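Local coordinates for protein transcription regulator AcaB (Escherichia coli, PDB 6N8B) that regulates transcription in connection with conjugation of the IncC plasmid that encodes it, probably by acting on transfer genes, at residues A[23-28]-A[113-118]; A[33-38]-A[109-114]; A[43-48]-A[168-173]; A[121-126]-A[164-169]. All blocks are in the same frame, centred on the assembly; numbering follows the deposited sequence.

Contact 1: A[23-28]-A[113-118]; sequences FKQVLK and IEINSP
Phe23 and Ile115 pair at one end of an antiparallel two-stranded ladder, and Gln25 and Ile113 form the next hydrogen-bonded pair. Phe23 N gives a straight bond to Ile115 O (3.0 Å, 173° at the hydrogen), whereas the return bond, from Ile115 N to Phe23 O at 2.7 Å, is more bent. Gln25 N and Ile113 O, with Ile113 N and Gln25 O, complete the second ring.

Lys24 and Glu114 form the non-hydrogen-bonded pair between them, on the opposite face from the isoleucines. Their chains run side by side, CG of Lys24 lying 3.8 Å from CG of Glu114, and both extend toward a long salt bridge, Lys24 NZ to Glu114 OE1 at 3.9 Å. Long, flexible, charged chains suit this exposed face.

On the other face the contacts are mostly apolar. Branched isoleucines favour the extended backbone, and Ile113 sends CG1 between its backbone N and carbonyl carbon (chi1 69°), from where CD1 meets Leu27 CD2 at 4.1 Å. CB of Phe23 rests near CB of Ile115, while the phenyl ring leads away. By contrast, polar Gln25 OE1 lies 3.6 Å from the Ile115 CD1 methyl. Ala121 and Ala124 of helix 118-142 lie against Ile115 and Ile113.

The contact is an amphipathic two-stranded antiparallel sheet from strands distant in sequence: backbone bonds set its register, Ile113, Ile115 and Leu27 turn toward the helices, and the long ion pair probably adds little.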
# COMPACT_ATOMS: atom_id res chain seq x y z
N PHE A 23 14.78 -5.20 -8.06
CA PHE A 23 14.68 -3.98 -8.84
C PHE A 23 14.78 -2.79 -7.90
O PHE A 23 13.94 -2.62 -7.01
CB PHE A 23 13.36 -3.96 -9.62
CG PHE A 23 13.32 -2.95 -10.72
CD1 PHE A 23 14.06 -3.14 -11.88
CD2 PHE A 23 12.51 -1.82 -10.62
CE1 PHE A 23 14.01 -2.21 -12.90
CE2 PHE A 23 12.46 -0.90 -11.64
CZ PHE A 23 13.21 -1.09 -12.79
N LYS A 24 15.80 -1.96 -8.11
CA LYS A 24 16.01 -0.77 -7.31
C LYS A 24 15.69 0.46 -8.15
O LYS A 24 16.04 0.53 -9.33
CB LYS A 24 17.45 -0.71 -6.79
CG LYS A 24 17.82 -1.93 -5.95
CD LYS A 24 19.29 -1.93 -5.53
CE LYS A 24 19.63 -3.17 -4.71
NZ LYS A 24 21.07 -3.27 -4.35
N GLN A 25 15.04 1.44 -7.52
CA GLN A 25 14.32 2.48 -8.24
C GLN A 25 14.17 3.66 -7.30
O GLN A 25 13.93 3.49 -6.11
CB GLN A 25 12.93 2.00 -8.70
CG GLN A 25 12.02 3.12 -9.19
CD GLN A 25 10.57 2.69 -9.39
OE1 GLN A 25 10.11 1.72 -8.79
NE2 GLN A 25 9.85 3.42 -10.23
N VAL A 26 14.34 4.87 -7.84
CA VAL A 26 14.14 6.09 -7.08
C VAL A 26 12.75 6.62 -7.38
O VAL A 26 12.40 6.82 -8.55
CB VAL A 26 15.21 7.14 -7.42
CG1 VAL A 26 14.78 8.51 -6.94
CG2 VAL A 26 16.55 6.75 -6.80
N LEU A 27 11.97 6.84 -6.34
CA LEU A 27 10.54 7.14 -6.46
C LEU A 27 10.30 8.50 -5.82
O LEU A 27 10.34 8.63 -4.59
CB LEU A 27 9.68 6.06 -5.82
CG LEU A 27 8.21 6.41 -5.60
CD1 LEU A 27 7.46 6.58 -6.91
CD2 LEU A 27 7.56 5.32 -4.78
N LYS A 28 10.07 9.52 -6.64
CA LYS A 28 9.80 10.84 -6.10
C LYS A 28 8.32 10.97 -5.78
O LYS A 28 7.46 10.50 -6.54
CB LYS A 28 10.26 11.93 -7.07
CG LYS A 28 9.49 13.23 -6.97
CD LYS A 28 9.88 14.22 -8.05
CE LYS A 28 11.27 14.73 -7.79
NZ LYS A 28 11.63 15.94 -8.57
N ILE A 113 13.91 2.69 -3.22
CA ILE A 113 13.17 1.49 -2.84
C ILE A 113 13.70 0.33 -3.66
O ILE A 113 14.08 0.50 -4.82
CB ILE A 113 11.65 1.65 -3.03
CG1 ILE A 113 11.29 1.73 -4.52
CG2 ILE A 113 11.15 2.90 -2.32
CD1 ILE A 113 9.81 1.88 -4.78
N GLU A 114 13.73 -0.85 -3.04
CA GLU A 114 14.03 -2.07 -3.76
C GLU A 114 12.79 -2.95 -3.79
O GLU A 114 12.00 -2.98 -2.85
CB GLU A 114 15.19 -2.83 -3.12
CG GLU A 114 16.25 -1.96 -2.48
CD GLU A 114 17.18 -2.76 -1.58
OE1 GLU A 114 18.40 -2.50 -1.61
OE2 GLU A 114 16.68 -3.67 -0.87
N ILE A 115 12.64 -3.67 -4.90
CA ILE A 115 11.41 -4.39 -5.21
C ILE A 115 11.79 -5.85 -5.42
O ILE A 115 12.40 -6.20 -6.44
CB ILE A 115 10.70 -3.79 -6.43
CG1 ILE A 115 9.98 -2.50 -6.02
CG2 ILE A 115 9.69 -4.76 -6.99
CD1 ILE A 115 9.98 -1.43 -7.08
N ASN A 116 11.46 -6.69 -4.44
CA ASN A 116 11.83 -8.09 -4.46
C ASN A 116 10.74 -8.98 -5.06
O ASN A 116 11.04 -10.11 -5.45
CB ASN A 116 12.17 -8.58 -3.05
CG ASN A 116 13.49 -8.03 -2.54
OD1 ASN A 116 14.54 -8.63 -2.74
ND2 ASN A 116 13.43 -6.89 -1.87
N SER A 117 9.51 -8.49 -5.14
CA SER A 117 8.40 -9.27 -5.66
C SER A 117 7.45 -8.33 -6.37
O SER A 117 7.43 -7.13 -6.07
CB SER A 117 7.68 -10.02 -4.54
OG SER A 117 7.02 -9.12 -3.67
N PRO A 118 6.67 -8.83 -7.33
CA PRO A 118 5.72 -7.93 -8.02
C PRO A 118 4.73 -7.25 -7.08
O PRO A 118 4.34 -6.11 -7.34
CB PRO A 118 5.02 -8.84 -9.04
CG PRO A 118 5.69 -10.15 -8.98
CD PRO A 118 6.57 -10.23 -7.79

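Contact 2: A[33-38]-A[109-114]; sequences QAQRVM and NEYTIE
Met38 reaches from its helix to the face of the Tyr111 ring. Its CB leaves the helix toward the strand, and with CG anti to the backbone N (chi1 162°) the next methylene arrives over the middle of the ring. Met38 CG stands 3.7 Å from the ring centroid and only 3° off the normal, a CH-pi contact almost equally far from all six ring carbons. The chain then bends: SD remains above the same face but farther off, 4.8 Å from the centroid of Tyr111, a distant Met-aromatic contact. At the tip, CE passes beyond the tyrosine and comes within 4.3 Å of Ile113 CG2. An unbranched, flexible methionine suits this path, since it can follow a flat ring and still turn its methyl end to aliphatic neighbours.

Beyond the ring, Tyr111 OH lies 3.7 Å from Gln35 CB and is hydrogen-bonded to Glu39, one turn farther along the helix. The Gln35 and Asn109 amides stack with nearly parallel planes, and Gln35 NE2 is held by Asn107 O and Val29 O.

Segments 33-38 and 109-114 run at 27° to each other, the helix lying against the strand's Tyr111 and Ile113 side. Leu27 of strand 23-29 also touches Met38, and Ile127 of helix 118-142 borders the same methionine.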
# COMPACT_ATOMS: atom_id res chain seq x y z
N GLN A 33 0.56 13.63 1.75
CA GLN A 33 -0.22 12.44 2.10
C GLN A 33 0.47 11.18 1.60
O GLN A 33 0.63 10.21 2.34
CB GLN A 33 -1.63 12.54 1.52
CG GLN A 33 -2.44 13.70 2.06
CD GLN A 33 -2.07 15.02 1.43
OE1 GLN A 33 -1.55 15.05 0.31
NE2 GLN A 33 -2.32 16.11 2.13
N ALA A 34 0.88 11.18 0.33
CA ALA A 34 1.60 10.03 -0.21
C ALA A 34 2.97 9.87 0.44
O ALA A 34 3.44 8.74 0.62
CB ALA A 34 1.74 10.15 -1.72
N GLN A 35 3.62 10.98 0.82
CA GLN A 35 4.88 10.88 1.54
C GLN A 35 4.70 10.16 2.87
O GLN A 35 5.48 9.26 3.21
CB GLN A 35 5.48 12.27 1.77
CG GLN A 35 6.17 12.86 0.56
CD GLN A 35 6.71 14.24 0.82
OE1 GLN A 35 6.66 14.74 1.95
NE2 GLN A 35 7.27 14.87 -0.21
N ARG A 36 3.67 10.53 3.62
CA ARG A 36 3.47 9.93 4.94
C ARG A 36 3.11 8.45 4.82
O ARG A 36 3.66 7.61 5.54
CB ARG A 36 2.41 10.70 5.72
CG ARG A 36 2.97 11.86 6.53
CD ARG A 36 4.08 11.36 7.50
NE ARG A 36 3.56 11.12 8.83
CZ ARG A 36 4.19 10.43 9.77
NH1 ARG A 36 3.64 10.27 10.97
NH2 ARG A 36 5.37 9.87 9.52
N VAL A 37 2.20 8.11 3.90
CA VAL A 37 1.86 6.71 3.66
C VAL A 37 3.12 5.90 3.35
O VAL A 37 3.33 4.82 3.90
CB VAL A 37 0.84 6.60 2.51
CG1 VAL A 37 0.72 5.16 2.03
CG2 VAL A 37 -0.50 7.13 2.95
N MET A 38 3.98 6.44 2.49
CA MET A 38 5.21 5.75 2.14
C MET A 38 6.11 5.56 3.36
O MET A 38 6.64 4.46 3.58
CB MET A 38 5.94 6.53 1.04
CG MET A 38 7.42 6.20 0.87
SD MET A 38 7.78 4.55 0.27
CE MET A 38 7.29 4.64 -1.44
N ASN A 109 9.92 14.59 -2.02
CA ASN A 109 11.00 13.74 -1.57
C ASN A 109 11.20 12.57 -2.53
O ASN A 109 10.26 12.14 -3.21
CB ASN A 109 10.75 13.20 -0.14
CG ASN A 109 10.73 14.31 0.90
OD1 ASN A 109 11.10 15.45 0.62
ND2 ASN A 109 10.32 13.97 2.12
N GLU A 110 12.42 12.06 -2.56
CA GLU A 110 12.79 10.91 -3.36
C GLU A 110 13.15 9.76 -2.43
O GLU A 110 13.95 9.94 -1.51
CB GLU A 110 13.96 11.23 -4.29
CG GLU A 110 13.60 12.13 -5.46
CD GLU A 110 14.79 12.46 -6.32
OE1 GLU A 110 14.59 12.81 -7.50
OE2 GLU A 110 15.93 12.38 -5.81
N TYR A 111 12.55 8.60 -2.65
CA TYR A 111 12.82 7.42 -1.86
C TYR A 111 13.48 6.36 -2.72
O TYR A 111 12.97 6.02 -3.80
CB TYR A 111 11.53 6.85 -1.24
CG TYR A 111 10.77 7.82 -0.37
CD1 TYR A 111 9.80 8.66 -0.91
CD2 TYR A 111 11.01 7.89 1.00
CE1 TYR A 111 9.10 9.55 -0.11
CE2 TYR A 111 10.31 8.77 1.80
CZ TYR A 111 9.35 9.60 1.24
OH TYR A 111 8.66 10.47 2.04
N THR A 112 14.61 5.83 -2.25
CA THR A 112 15.25 4.69 -2.88
C THR A 112 14.58 3.42 -2.34
O THR A 112 14.69 3.12 -1.15
CB THR A 112 16.75 4.67 -2.60
OG1 THR A 112 17.35 5.85 -3.14
CG2 THR A 112 17.39 3.44 -3.22
N ILE A 113 13.91 2.69 -3.22
CA ILE A 113 13.17 1.49 -2.84
C ILE A 113 13.70 0.33 -3.66
O ILE A 113 14.08 0.50 -4.82
CB ILE A 113 11.65 1.65 -3.03
CG1 ILE A 113 11.29 1.73 -4.52
CG2 ILE A 113 11.15 2.90 -2.32
CD1 ILE A 113 9.81 1.88 -4.78
N GLU A 114 13.73 -0.85 -3.04
CA GLU A 114 14.03 -2.07 -3.76
C GLU A 114 12.79 -2.95 -3.79
O GLU A 114 12.00 -2.98 -2.85
CB GLU A 114 15.19 -2.83 -3.12
CG GLU A 114 16.25 -1.96 -2.48
CD GLU A 114 17.18 -2.76 -1.58
OE1 GLU A 114 18.40 -2.50 -1.61
OE2 GLU A 114 16.68 -3.67 -0.87

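Contact 3: A[43-48]-A[168-173]; sequences ERVSNS and RIIGIE
Glu173 OE1 receives two hydrogen bonds from the neighbouring helix, one from Arg44 and one from Ser48. Arg44 NH2 donates at 3.0 Å to OE1 of Glu173, on its syn side but tilted somewhat out of the carboxylate plane, as part of a salt bridge; the guanidinium and carboxylate planes stand 89° apart, almost perpendicular. Ser48 OG donates to the same Glu173 OE1 at 2.7 Å, from above the carboxylate plane and from the face opposite to the arginine. The short serine side chain suits a place where the helices come close, its CA being 5.7 Å from that of Ile170. Two outside partners complete the network: Arg177 forms a salt bridge with Glu173 OE2, and Thr198 accepts from Arg44 NE.

Apolar contacts lie beside this polar group. The Arg44 chain first heads away from its own backbone N (chi1 -178°) and then turns at chi2, which brings the guanidinium back over Ile170. There Ile170 CG1 sits 3.8 Å above the guanidinium plane, over its centre, while Ile170 CD1 touches Arg44 CG at 3.6 Å. One turn before Ser48, Val45 meets Ile169 and Ile170: its CG1 approaches Ile169 CD1 at 3.8 Å, and its CG2 comes near Ile170 CD1. Ile169 CG2 also packs by Ser48 OG. Beta-branched residues give these faces compact, stiff surfaces.

All six touching residues are buried, between segments 43-48 and 168-173, whose axes run at 33°. Within that setting the carboxylate is probably kept ionised by two arginines and a hydroxyl, and the charge of Arg44 is probably balanced within the interior.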
# COMPACT_ATOMS: atom_id res chain seq x y z
N GLU A 43 8.19 0.07 4.05
CA GLU A 43 9.21 -0.90 4.42
C GLU A 43 8.63 -2.02 5.26
O GLU A 43 9.08 -3.17 5.16
CB GLU A 43 10.36 -0.21 5.15
CG GLU A 43 11.20 0.65 4.23
CD GLU A 43 12.57 0.96 4.81
OE1 GLU A 43 12.71 0.91 6.05
OE2 GLU A 43 13.49 1.24 4.02
N ARG A 44 7.62 -1.72 6.08
CA ARG A 44 6.92 -2.78 6.80
C ARG A 44 6.17 -3.69 5.83
O ARG A 44 6.23 -4.92 5.96
CB ARG A 44 5.96 -2.17 7.82
CG ARG A 44 5.23 -3.21 8.65
CD ARG A 44 6.18 -4.08 9.44
NE ARG A 44 5.50 -5.23 10.03
CZ ARG A 44 5.39 -6.41 9.45
NH1 ARG A 44 5.91 -6.61 8.24
NH2 ARG A 44 4.76 -7.40 10.06
N VAL A 45 5.46 -3.10 4.87
CA VAL A 45 4.74 -3.89 3.87
C VAL A 45 5.70 -4.64 2.96
O VAL A 45 5.46 -5.79 2.59
CB VAL A 45 3.78 -2.99 3.08
CG1 VAL A 45 3.17 -3.74 1.91
CG2 VAL A 45 2.69 -2.48 3.98
N SER A 46 6.83 -4.01 2.62
CA SER A 46 7.82 -4.68 1.78
C SER A 46 8.35 -5.92 2.48
O SER A 46 8.52 -6.97 1.85
CB SER A 46 8.97 -3.71 1.45
OG SER A 46 9.80 -4.23 0.44
N ASN A 47 8.63 -5.81 3.77
CA ASN A 47 9.06 -6.94 4.57
C ASN A 47 7.91 -7.92 4.81
O ASN A 47 8.15 -9.13 4.89
CB ASN A 47 9.66 -6.37 5.87
CG ASN A 47 9.88 -7.40 6.95
OD1 ASN A 47 9.83 -8.61 6.74
ND2 ASN A 47 10.15 -6.91 8.14
N SER A 48 6.67 -7.44 4.79
CA SER A 48 5.53 -8.33 5.03
C SER A 48 5.28 -9.23 3.83
O SER A 48 5.09 -10.44 3.99
CB SER A 48 4.28 -7.52 5.37
OG SER A 48 3.20 -8.38 5.69
N ARG A 168 -3.71 -4.85 6.42
CA ARG A 168 -4.34 -6.12 6.12
C ARG A 168 -3.37 -7.10 5.49
O ARG A 168 -3.41 -8.30 5.80
CB ARG A 168 -5.56 -5.86 5.26
CG ARG A 168 -6.64 -5.35 6.17
CD ARG A 168 -7.96 -5.58 5.58
NE ARG A 168 -8.22 -7.02 5.69
CZ ARG A 168 -8.86 -7.75 4.79
NH1 ARG A 168 -9.32 -7.15 3.73
NH2 ARG A 168 -9.01 -9.06 4.97
N ILE A 169 -2.48 -6.60 4.63
CA ILE A 169 -1.34 -7.39 4.18
C ILE A 169 -0.62 -7.99 5.38
O ILE A 169 -0.42 -9.21 5.47
CB ILE A 169 -0.40 -6.52 3.34
CG1 ILE A 169 -1.04 -6.22 1.98
CG2 ILE A 169 0.96 -7.19 3.18
CD1 ILE A 169 -0.27 -5.22 1.15
N ILE A 170 -0.24 -7.14 6.34
CA ILE A 170 0.43 -7.63 7.54
C ILE A 170 -0.46 -8.59 8.31
O ILE A 170 -0.01 -9.63 8.78
CB ILE A 170 0.89 -6.44 8.40
CG1 ILE A 170 2.07 -5.74 7.73
CG2 ILE A 170 1.25 -6.89 9.81
CD1 ILE A 170 1.96 -4.24 7.71
N GLY A 171 -1.75 -8.27 8.41
CA GLY A 171 -2.68 -9.20 9.03
C GLY A 171 -2.72 -10.54 8.32
O GLY A 171 -2.70 -11.59 8.97
N ILE A 172 -2.77 -10.52 6.99
CA ILE A 172 -2.66 -11.75 6.21
C ILE A 172 -1.35 -12.46 6.53
O ILE A 172 -1.30 -13.69 6.64
CB ILE A 172 -2.78 -11.44 4.71
CG1 ILE A 172 -4.23 -11.05 4.37
CG2 ILE A 172 -2.33 -12.63 3.88
CD1 ILE A 172 -4.42 -10.58 2.94
N GLU A 173 -0.27 -11.69 6.73
CA GLU A 173 1.01 -12.31 7.04
C GLU A 173 0.97 -12.96 8.42
O GLU A 173 1.52 -14.05 8.62
CB GLU A 173 2.14 -11.29 6.96
CG GLU A 173 3.46 -11.75 7.59
CD GLU A 173 4.27 -10.60 8.16
OE1 GLU A 173 3.81 -9.44 8.08
OE2 GLU A 173 5.37 -10.86 8.69

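Contact 4: A[121-126]-A[164-169]; sequences AQFAHL and KLAGRI
Leu126 and Leu165 come nearest between these two helical segments, Leu126 CD1 lying 3.5 Å from Leu165 CD2, with the side chains crossing at about a right angle. A forked leucine end suits such a place, because one methyl can meet a partner while the other turns elsewhere.

Phe123 is the large bump. A chi1 of -172° swings its ring away from the backbone N and out toward helix 148-182, where it reaches the shallow hollow between Leu165, Ala166 and Ile169. Leu165 CD2 borders the ring edge, 4.3 Å from Phe123 CD1, and Ile169 CD1 approaches the same ring carbon from an oblique direction. The far end of the ring comes near the smallest wall, also obliquely: Phe123 CZ is 4.2 Å from Ala166 CB.

The two segments belong to an antiparallel pair within a long helical bundle, at 164° and with axes 12.4 Å apart. That spacing is wide for direct helix packing, so large side chains have to bridge it. Val45 of helix 32-59 packs on Ala166, and Ser41 touches Phe123, so this helix packs along one side of the contact. From helix 62-96, Leu83 and Ser80 touch Leu126, and Val79 lies against Leu165.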
# COMPACT_ATOMS: atom_id res chain seq x y z
N ALA A 121 5.95 -4.02 -6.00
CA ALA A 121 5.82 -3.04 -7.07
C ALA A 121 4.42 -2.45 -7.09
O ALA A 121 4.26 -1.23 -7.27
CB ALA A 121 6.15 -3.67 -8.42
N GLN A 122 3.39 -3.28 -6.90
CA GLN A 122 2.03 -2.78 -6.99
C GLN A 122 1.68 -1.88 -5.81
O GLN A 122 0.99 -0.87 -5.98
CB GLN A 122 1.04 -3.94 -7.07
CG GLN A 122 1.41 -4.99 -8.09
CD GLN A 122 0.58 -6.24 -7.98
OE1 GLN A 122 0.29 -6.71 -6.88
NE2 GLN A 122 0.18 -6.80 -9.12
N PHE A 123 2.17 -2.22 -4.62
CA PHE A 123 1.96 -1.32 -3.48
C PHE A 123 2.68 -0.00 -3.69
O PHE A 123 2.12 1.07 -3.44
CB PHE A 123 2.42 -1.98 -2.18
CG PHE A 123 2.06 -1.20 -0.96
CD1 PHE A 123 0.81 -1.32 -0.39
CD2 PHE A 123 2.97 -0.33 -0.38
CE1 PHE A 123 0.47 -0.60 0.74
CE2 PHE A 123 2.64 0.40 0.74
CZ PHE A 123 1.39 0.26 1.31
N ALA A 124 3.93 -0.06 -4.16
CA ALA A 124 4.65 1.16 -4.50
C ALA A 124 3.96 1.90 -5.63
O ALA A 124 4.00 3.13 -5.69
CB ALA A 124 6.10 0.84 -4.87
N HIS A 125 3.31 1.17 -6.54
CA HIS A 125 2.59 1.87 -7.60
C HIS A 125 1.27 2.43 -7.09
O HIS A 125 0.81 3.45 -7.61
CB HIS A 125 2.36 0.93 -8.78
CG HIS A 125 1.94 1.63 -10.03
ND1 HIS A 125 2.81 2.38 -10.79
CD2 HIS A 125 0.74 1.72 -10.64
CE1 HIS A 125 2.17 2.90 -11.82
NE2 HIS A 125 0.91 2.51 -11.76
N LEU A 126 0.69 1.82 -6.05
CA LEU A 126 -0.48 2.41 -5.40
C LEU A 126 -0.15 3.76 -4.77
O LEU A 126 -0.97 4.69 -4.81
CB LEU A 126 -1.04 1.45 -4.35
CG LEU A 126 -1.78 0.24 -4.92
CD1 LEU A 126 -2.41 -0.56 -3.81
CD2 LEU A 126 -2.82 0.70 -5.91
N LYS A 164 -4.94 0.94 5.93
CA LYS A 164 -5.58 -0.34 6.24
C LYS A 164 -5.23 -1.42 5.23
O LYS A 164 -5.19 -2.60 5.59
CB LYS A 164 -7.10 -0.18 6.43
CG LYS A 164 -7.86 0.65 5.45
CD LYS A 164 -9.26 0.09 5.28
CE LYS A 164 -10.21 0.67 6.33
NZ LYS A 164 -10.48 2.13 6.24
N LEU A 165 -4.98 -1.06 3.97
CA LEU A 165 -4.45 -2.05 3.04
C LEU A 165 -3.11 -2.59 3.53
O LEU A 165 -2.88 -3.80 3.56
CB LEU A 165 -4.29 -1.45 1.64
CG LEU A 165 -3.66 -2.44 0.66
CD1 LEU A 165 -4.48 -3.72 0.58
CD2 LEU A 165 -3.50 -1.81 -0.70
N ALA A 166 -2.21 -1.68 3.94
CA ALA A 166 -0.98 -2.09 4.61
C ALA A 166 -1.27 -3.01 5.79
O ALA A 166 -0.74 -4.12 5.88
CB ALA A 166 -0.21 -0.85 5.07
N GLY A 167 -2.14 -2.55 6.69
CA GLY A 167 -2.48 -3.35 7.87
C GLY A 167 -2.98 -4.73 7.52
O GLY A 167 -2.69 -5.71 8.21
N ARG A 168 -3.71 -4.85 6.42
CA ARG A 168 -4.34 -6.12 6.12
C ARG A 168 -3.37 -7.10 5.49
O ARG A 168 -3.41 -8.30 5.80
CB ARG A 168 -5.56 -5.86 5.26
CG ARG A 168 -6.64 -5.35 6.17
CD ARG A 168 -7.96 -5.58 5.58
NE ARG A 168 -8.22 -7.02 5.69
CZ ARG A 168 -8.86 -7.75 4.79
NH1 ARG A 168 -9.32 -7.15 3.73
NH2 ARG A 168 -9.01 -9.06 4.97
N ILE A 169 -2.48 -6.60 4.63
CA ILE A 169 -1.34 -7.39 4.18
C ILE A 169 -0.62 -7.99 5.38
O ILE A 169 -0.42 -9.21 5.47
CB ILE A 169 -0.40 -6.52 3.34
CG1 ILE A 169 -1.04 -6.22 1.98
CG2 ILE A 169 0.96 -7.19 3.18
CD1 ILE A 169 -0.27 -5.22 1.15

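From the N terminus, strand 23-29 comes first and helix 32-59 follows, with contacts 2 and 3 on successive parts of that helix. Contact 1 closes a long loop back onto strand 109-115. Contact 2 closes a shorter one within it, ending on the same strand, so the two share Ile113 and Glu114. Contact 3 opens before both have closed and ends later, on helix 148-182, and therefore crosses them. Contact 4 opens after contacts 1 and 2 are complete and lies within contact 3's span, overlapping its end at Arg168 and Ile169. Contacts 1 and 2 bring the sheet onto helices 32-59 and 118-142; contacts 3 and 4 join those helices to helix 148-182.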